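Conserved hypothetical protein NMB0706 (Neisseria meningitidis, PDB 1RV9) is of unknown function but belongs to the multi-copper polyphenol oxidoreductase (laccase, YfiH-like) family and is probably an enzyme. Local coordinates at residues A[118-132]-A[153-167]. Sequence-based numbering, arbitrary orientation.
Sequences CLPVLFCDRAGTAVA and MKVPPVEMMAYLGPA
Leu122 and Tyr163 pair at the middle of two antiparallel strands, 119-125 and 160-164, whose axes come within 4.5 Å at 157°. Leu122 N donates a hydrogen bond to Tyr163 O (3.0 Å), Tyr163 N donates one back to Leu122 O, and Cys124 with Met161 repeats the exchange. The pairing runs on past the strands, with hydrogen bonds from Gly165 N to Pro120 O at one end and from Arg126 N to Glu159 O at the other. Beyond Gly165, water 1 joins Cys118 O to Pro166 O.

These are neighbouring interior strands of a mixed six-stranded sheet, with 221-224 beyond 160-164. Strand 131-136 flanks 119-125, joined to it by a loop that opens with a type I turn, Asp125 to Gly128.

On the side of the sheet that carries Phe123, helices 145-153 and 206-217 pack. Met153, bent at its last torsion (chi3 76°), lays SD against Phe123 CB (3.5 Å) and Ala132 CB (3.8 Å); SD also makes an oblique Met-aromatic contact, 4.9 Å from the centroid of the Phe123 ring and 45° off its normal. Ala162 CB meets the ring at CE1 (3.9 Å). On this side too, Asp125 OD1 accepts from Thr129 N and Ala130 N, holding the loop there, with OD2 near Val155 CG1. On the other face, Cys124 SG lies 3.4 Å from Met161 CG, and Met161 CE sits over one face of the Arg126 guanidinium. Water 2, in plane at that group's edge, accepts from Arg126 NE and donates to Val158 O and Met160 O.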
loop_
_atom_site.group_PDB
_atom_site.type_symbol
_atom_site.label_atom_id
_atom_site.label_comp_id
_atom_site.label_asym_id
_atom_site.label_seq_id
_atom_site.Cartn_x
_atom_site.Cartn_y
_atom_site.Cartn_z
ATOM N N CYS A 118 -7.403 1.635 -0.408
ATOM C CA CYS A 118 -6.603 1.057 -1.482
ATOM C C CYS A 118 -5.558 0.112 -0.910
ATOM O O CYS A 118 -5.141 0.243 0.238
ATOM C CB CYS A 118 -5.944 2.153 -2.320
ATOM S SG CYS A 118 -7.127 3.073 -3.338
ATOM N N LEU A 119 -5.122 -0.841 -1.723
ATOM C CA LEU A 119 -4.168 -1.837 -1.267
ATOM C C LEU A 119 -2.694 -1.449 -1.251
ATOM O O LEU A 119 -2.136 -1.081 -2.280
ATOM C CB LEU A 119 -4.318 -3.104 -2.111
ATOM C CG LEU A 119 -3.351 -4.242 -1.788
ATOM C CD1 LEU A 119 -3.702 -4.853 -0.434
ATOM C CD2 LEU A 119 -3.423 -5.294 -2.891
ATOM N N PRO A 120 -2.053 -1.513 -0.071
ATOM C CA PRO A 120 -0.630 -1.181 0.024
ATOM C C PRO A 120 0.107 -2.512 -0.107
ATOM O O PRO A 120 -0.294 -3.500 0.509
ATOM C CB PRO A 120 -0.472 -0.610 1.441
ATOM C CG PRO A 120 -1.855 -0.709 2.088
ATOM C CD PRO A 120 -2.639 -1.690 1.268
ATOM N N VAL A 121 1.156 -2.560 -0.917
ATOM C CA VAL A 121 1.919 -3.800 -1.052
ATOM C C VAL A 121 3.396 -3.519 -0.806
ATOM O O VAL A 121 3.982 -2.639 -1.438
ATOM C CB VAL A 121 1.761 -4.431 -2.454
ATOM C CG1 VAL A 121 2.515 -5.769 -2.511
ATOM C CG2 VAL A 121 0.290 -4.642 -2.764
ATOM N N LEU A 122 3.990 -4.253 0.130
ATOM C CA LEU A 122 5.407 -4.088 0.437
ATOM C C LEU A 122 6.155 -5.283 -0.135
ATOM O O LEU A 122 5.608 -6.382 -0.188
ATOM C CB LEU A 122 5.629 -4.028 1.946
ATOM C CG LEU A 122 4.850 -2.949 2.705
ATOM C CD1 LEU A 122 5.232 -3.019 4.181
ATOM C CD2 LEU A 122 5.166 -1.570 2.132
ATOM N N PHE A 123 7.399 -5.062 -0.556
ATOM C CA PHE A 123 8.224 -6.124 -1.141
ATOM C C PHE A 123 9.630 -6.140 -0.556
ATOM O O PHE A 123 10.159 -5.108 -0.155
ATOM C CB PHE A 123 8.413 -5.904 -2.647
ATOM C CG PHE A 123 7.153 -5.946 -3.458
ATOM C CD1 PHE A 123 6.774 -7.111 -4.120
ATOM C CD2 PHE A 123 6.387 -4.797 -3.635
ATOM C CE1 PHE A 123 5.655 -7.127 -4.954
ATOM C CE2 PHE A 123 5.268 -4.804 -4.464
ATOM C CZ PHE A 123 4.902 -5.972 -5.127
ATOM N N CYS A 124 10.239 -7.321 -0.536
ATOM C CA CYS A 124 11.625 -7.456 -0.097
ATOM C C CYS A 124 12.094 -8.814 -0.594
ATOM O O CYS A 124 11.278 -9.625 -1.026
ATOM C CB CYS A 124 11.756 -7.372 1.431
ATOM S SG CYS A 124 11.384 -8.885 2.363
ATOM N N ASP A 125 13.402 -9.043 -0.574
ATOM C CA ASP A 125 13.927 -10.341 -0.982
ATOM C C ASP A 125 14.391 -11.067 0.280
ATOM O O ASP A 125 14.618 -10.439 1.318
ATOM C CB ASP A 125 15.061 -10.181 -2.012
ATOM C CG ASP A 125 16.252 -9.415 -1.482
ATOM O OD1 ASP A 125 16.067 -8.517 -0.637
ATOM O OD2 ASP A 125 17.384 -9.702 -1.934
ATOM N N ARG A 126 14.504 -12.388 0.198
ATOM C CA ARG A 126 14.899 -13.205 1.346
ATOM C C ARG A 126 16.227 -12.801 1.975
ATOM O O ARG A 126 16.389 -12.885 3.195
ATOM C CB ARG A 126 14.961 -14.681 0.934
ATOM C CG ARG A 126 13.657 -15.234 0.374
ATOM C CD ARG A 126 12.656 -15.621 1.462
ATOM N NE ARG A 126 11.369 -15.999 0.879
ATOM C CZ ARG A 126 10.363 -16.555 1.551
ATOM N NH1 ARG A 126 10.482 -16.813 2.848
ATOM N NH2 ARG A 126 9.231 -16.849 0.925
ATOM N N ALA A 127 17.172 -12.361 1.148
ATOM C CA ALA A 127 18.496 -11.968 1.630
ATOM C C ALA A 127 18.565 -10.551 2.189
ATOM O O ALA A 127 19.568 -10.164 2.786
ATOM C CB ALA A 127 19.521 -12.135 0.514
ATOM N N GLY A 128 17.504 -9.775 1.985
ATOM C CA GLY A 128 17.483 -8.416 2.494
ATOM C C GLY A 128 18.419 -7.457 1.784
ATOM O O GLY A 128 19.258 -6.813 2.421
ATOM N N THR A 129 18.284 -7.353 0.466
ATOM C CA THR A 129 19.132 -6.443 -0.301
ATOM C C THR A 129 18.302 -5.393 -1.037
ATOM O O THR A 129 18.842 -4.426 -1.566
ATOM C CB THR A 129 19.980 -7.190 -1.347
ATOM O OG1 THR A 129 19.139 -7.638 -2.416
ATOM C CG2 THR A 129 20.678 -8.391 -0.711
ATOM N N ALA A 130 16.988 -5.583 -1.071
ATOM C CA ALA A 130 16.116 -4.637 -1.756
ATOM C C ALA A 130 14.708 -4.654 -1.179
ATOM O O ALA A 130 14.215 -5.697 -0.754
ATOM C CB ALA A 130 16.067 -4.958 -3.248
ATOM N N VAL A 131 14.077 -3.483 -1.155
ATOM C CA VAL A 131 12.712 -3.344 -0.656
ATOM C C VAL A 131 11.926 -2.430 -1.589
ATOM O O VAL A 131 12.502 -1.765 -2.455
ATOM C CB VAL A 131 12.669 -2.735 0.771
ATOM C CG1 VAL A 131 13.380 -3.650 1.748
ATOM C CG2 VAL A 131 13.302 -1.350 0.771
ATOM N N ALA A 132 10.609 -2.417 -1.424
ATOM C CA ALA A 132 9.747 -1.573 -2.242
ATOM C C ALA A 132 8.356 -1.477 -1.639
ATOM O O ALA A 132 7.937 -2.340 -0.872
ATOM C CB ALA A 132 9.652 -2.130 -3.664
ATOM N N MET A 153 12.918 -3.782 -8.938
ATOM C CA MET A 153 13.720 -4.292 -7.829
ATOM C C MET A 153 14.954 -5.059 -8.286
ATOM O O MET A 153 15.946 -5.147 -7.561
ATOM C CB MET A 153 12.866 -5.182 -6.931
ATOM C CG MET A 153 11.798 -4.417 -6.175
ATOM S SD MET A 153 10.863 -5.475 -5.072
ATOM C CE MET A 153 12.046 -5.686 -3.741
ATOM N N LYS A 154 14.879 -5.619 -9.486
ATOM C CA LYS A 154 15.989 -6.369 -10.063
ATOM C C LYS A 154 16.495 -7.541 -9.232
ATOM O O LYS A 154 17.699 -7.796 -9.171
ATOM C CB LYS A 154 17.154 -5.433 -10.364
ATOM C CG LYS A 154 16.837 -4.363 -11.383
ATOM C CD LYS A 154 18.105 -3.637 -11.793
ATOM C CE LYS A 154 17.816 -2.512 -12.768
ATOM N NZ LYS A 154 17.072 -1.398 -12.121
ATOM N N VAL A 155 15.579 -8.243 -8.583
ATOM C CA VAL A 155 15.941 -9.418 -7.806
ATOM C C VAL A 155 15.034 -10.534 -8.306
ATOM O O VAL A 155 13.933 -10.276 -8.792
ATOM C CB VAL A 155 15.742 -9.200 -6.285
ATOM C CG1 VAL A 155 16.884 -8.359 -5.731
ATOM C CG2 VAL A 155 14.419 -8.515 -6.021
ATOM N N PRO A 156 15.490 -11.790 -8.216
ATOM C CA PRO A 156 14.686 -12.928 -8.677
ATOM C C PRO A 156 13.316 -12.975 -8.010
ATOM O O PRO A 156 13.219 -12.975 -6.787
ATOM C CB PRO A 156 15.542 -14.130 -8.297
ATOM C CG PRO A 156 16.937 -13.587 -8.383
ATOM C CD PRO A 156 16.795 -12.244 -7.709
ATOM N N PRO A 157 12.238 -13.028 -8.806
ATOM C CA PRO A 157 10.901 -13.077 -8.212
ATOM C C PRO A 157 10.732 -14.181 -7.169
ATOM O O PRO A 157 10.051 -13.992 -6.166
ATOM C CB PRO A 157 9.996 -13.279 -9.423
ATOM C CG PRO A 157 10.712 -12.506 -10.488
ATOM C CD PRO A 157 12.156 -12.921 -10.275
ATOM N N VAL A 158 11.359 -15.332 -7.397
ATOM C CA VAL A 158 11.233 -16.443 -6.464
ATOM C C VAL A 158 11.842 -16.103 -5.103
ATOM O O VAL A 158 11.462 -16.679 -4.080
ATOM C CB VAL A 158 11.893 -17.730 -7.032
ATOM C CG1 VAL A 158 13.402 -17.662 -6.890
ATOM C CG2 VAL A 158 11.331 -18.951 -6.333
ATOM N N GLU A 159 12.778 -15.159 -5.091
ATOM C CA GLU A 159 13.421 -14.752 -3.848
ATOM C C GLU A 159 12.679 -13.578 -3.223
ATOM O O GLU A 159 13.062 -13.085 -2.164
ATOM C CB GLU A 159 14.881 -14.375 -4.103
ATOM C CG GLU A 159 15.676 -15.492 -4.764
ATOM C CD GLU A 159 17.172 -15.331 -4.607
ATOM O OE1 GLU A 159 17.666 -15.459 -3.465
ATOM O OE2 GLU A 159 17.858 -15.079 -5.621
ATOM N N MET A 160 11.613 -13.136 -3.883
ATOM C CA MET A 160 10.816 -12.023 -3.380
ATOM C C MET A 160 9.654 -12.475 -2.519
ATOM O O MET A 160 9.127 -13.577 -2.672
ATOM C CB MET A 160 10.209 -11.211 -4.520
ATOM C CG MET A 160 11.158 -10.397 -5.349
ATOM S SD MET A 160 10.164 -9.450 -6.514
ATOM C CE MET A 160 11.438 -8.631 -7.450
ATOM N N MET A 161 9.249 -11.603 -1.607
ATOM C CA MET A 161 8.095 -11.869 -0.779
ATOM C C MET A 161 7.323 -10.558 -0.772
ATOM O O MET A 161 7.917 -9.480 -0.823
ATOM C CB MET A 161 8.490 -12.310 0.637
ATOM C CG MET A 161 9.247 -11.307 1.467
ATOM S SD MET A 161 9.683 -12.024 3.076
ATOM C CE MET A 161 11.141 -12.855 2.666
ATOM N N ALA A 162 6.002 -10.659 -0.755
ATOM C CA ALA A 162 5.152 -9.478 -0.766
ATOM C C ALA A 162 4.221 -9.483 0.428
ATOM O O ALA A 162 3.762 -10.539 0.868
ATOM C CB ALA A 162 4.341 -9.432 -2.056
ATOM N N TYR A 163 3.950 -8.298 0.961
ATOM C CA TYR A 163 3.054 -8.178 2.097
ATOM C C TYR A 163 1.851 -7.345 1.696
ATOM O O TYR A 163 1.995 -6.231 1.188
ATOM C CB TYR A 163 3.761 -7.509 3.277
ATOM C CG TYR A 163 2.910 -7.442 4.523
ATOM C CD1 TYR A 163 2.661 -8.584 5.282
ATOM C CD2 TYR A 163 2.340 -6.238 4.934
ATOM C CE1 TYR A 163 1.861 -8.529 6.423
ATOM C CE2 TYR A 163 1.542 -6.171 6.068
ATOM C CZ TYR A 163 1.308 -7.317 6.808
ATOM O OH TYR A 163 0.522 -7.245 7.938
ATOM N N LEU A 164 0.663 -7.897 1.912
ATOM C CA LEU A 164 -0.568 -7.193 1.591
ATOM C C LEU A 164 -0.977 -6.421 2.842
ATOM O O LEU A 164 -1.362 -7.011 3.854
ATOM C CB LEU A 164 -1.662 -8.186 1.196
ATOM C CG LEU A 164 -1.285 -9.144 0.061
ATOM C CD1 LEU A 164 -2.468 -10.064 -0.231
ATOM C CD2 LEU A 164 -0.891 -8.360 -1.184
ATOM N N GLY A 165 -0.878 -5.098 2.761
ATOM C CA GLY A 165 -1.222 -4.251 3.885
ATOM C C GLY A 165 -2.716 -4.102 4.086
ATOM O O GLY A 165 -3.507 -4.692 3.353
ATOM N N PRO A 166 -3.135 -3.300 5.074
ATOM C CA PRO A 166 -4.558 -3.091 5.357
ATOM C C PRO A 166 -5.295 -2.410 4.209
ATOM O O PRO A 166 -4.914 -1.324 3.781
ATOM C CB PRO A 166 -4.531 -2.244 6.628
ATOM C CG PRO A 166 -3.283 -1.437 6.463
ATOM C CD PRO A 166 -2.291 -2.454 5.938
ATOM N N ALA A 167 -6.344 -3.059 3.712
ATOM C CA ALA A 167 -7.134 -2.512 2.616
ATOM C C ALA A 167 -8.606 -2.808 2.850
ATOM O O ALA A 167 -8.976 -3.441 3.842
ATOM C CB ALA A 167 -6.689 -3.127 1.287
HETATM O O HOH W 1 -5.783 0.939 2.722
HETATM O O HOH W 2 10.214 -15.858 -1.576
HETATM O O HOH W 3 17.212 -13.370 -1.637
#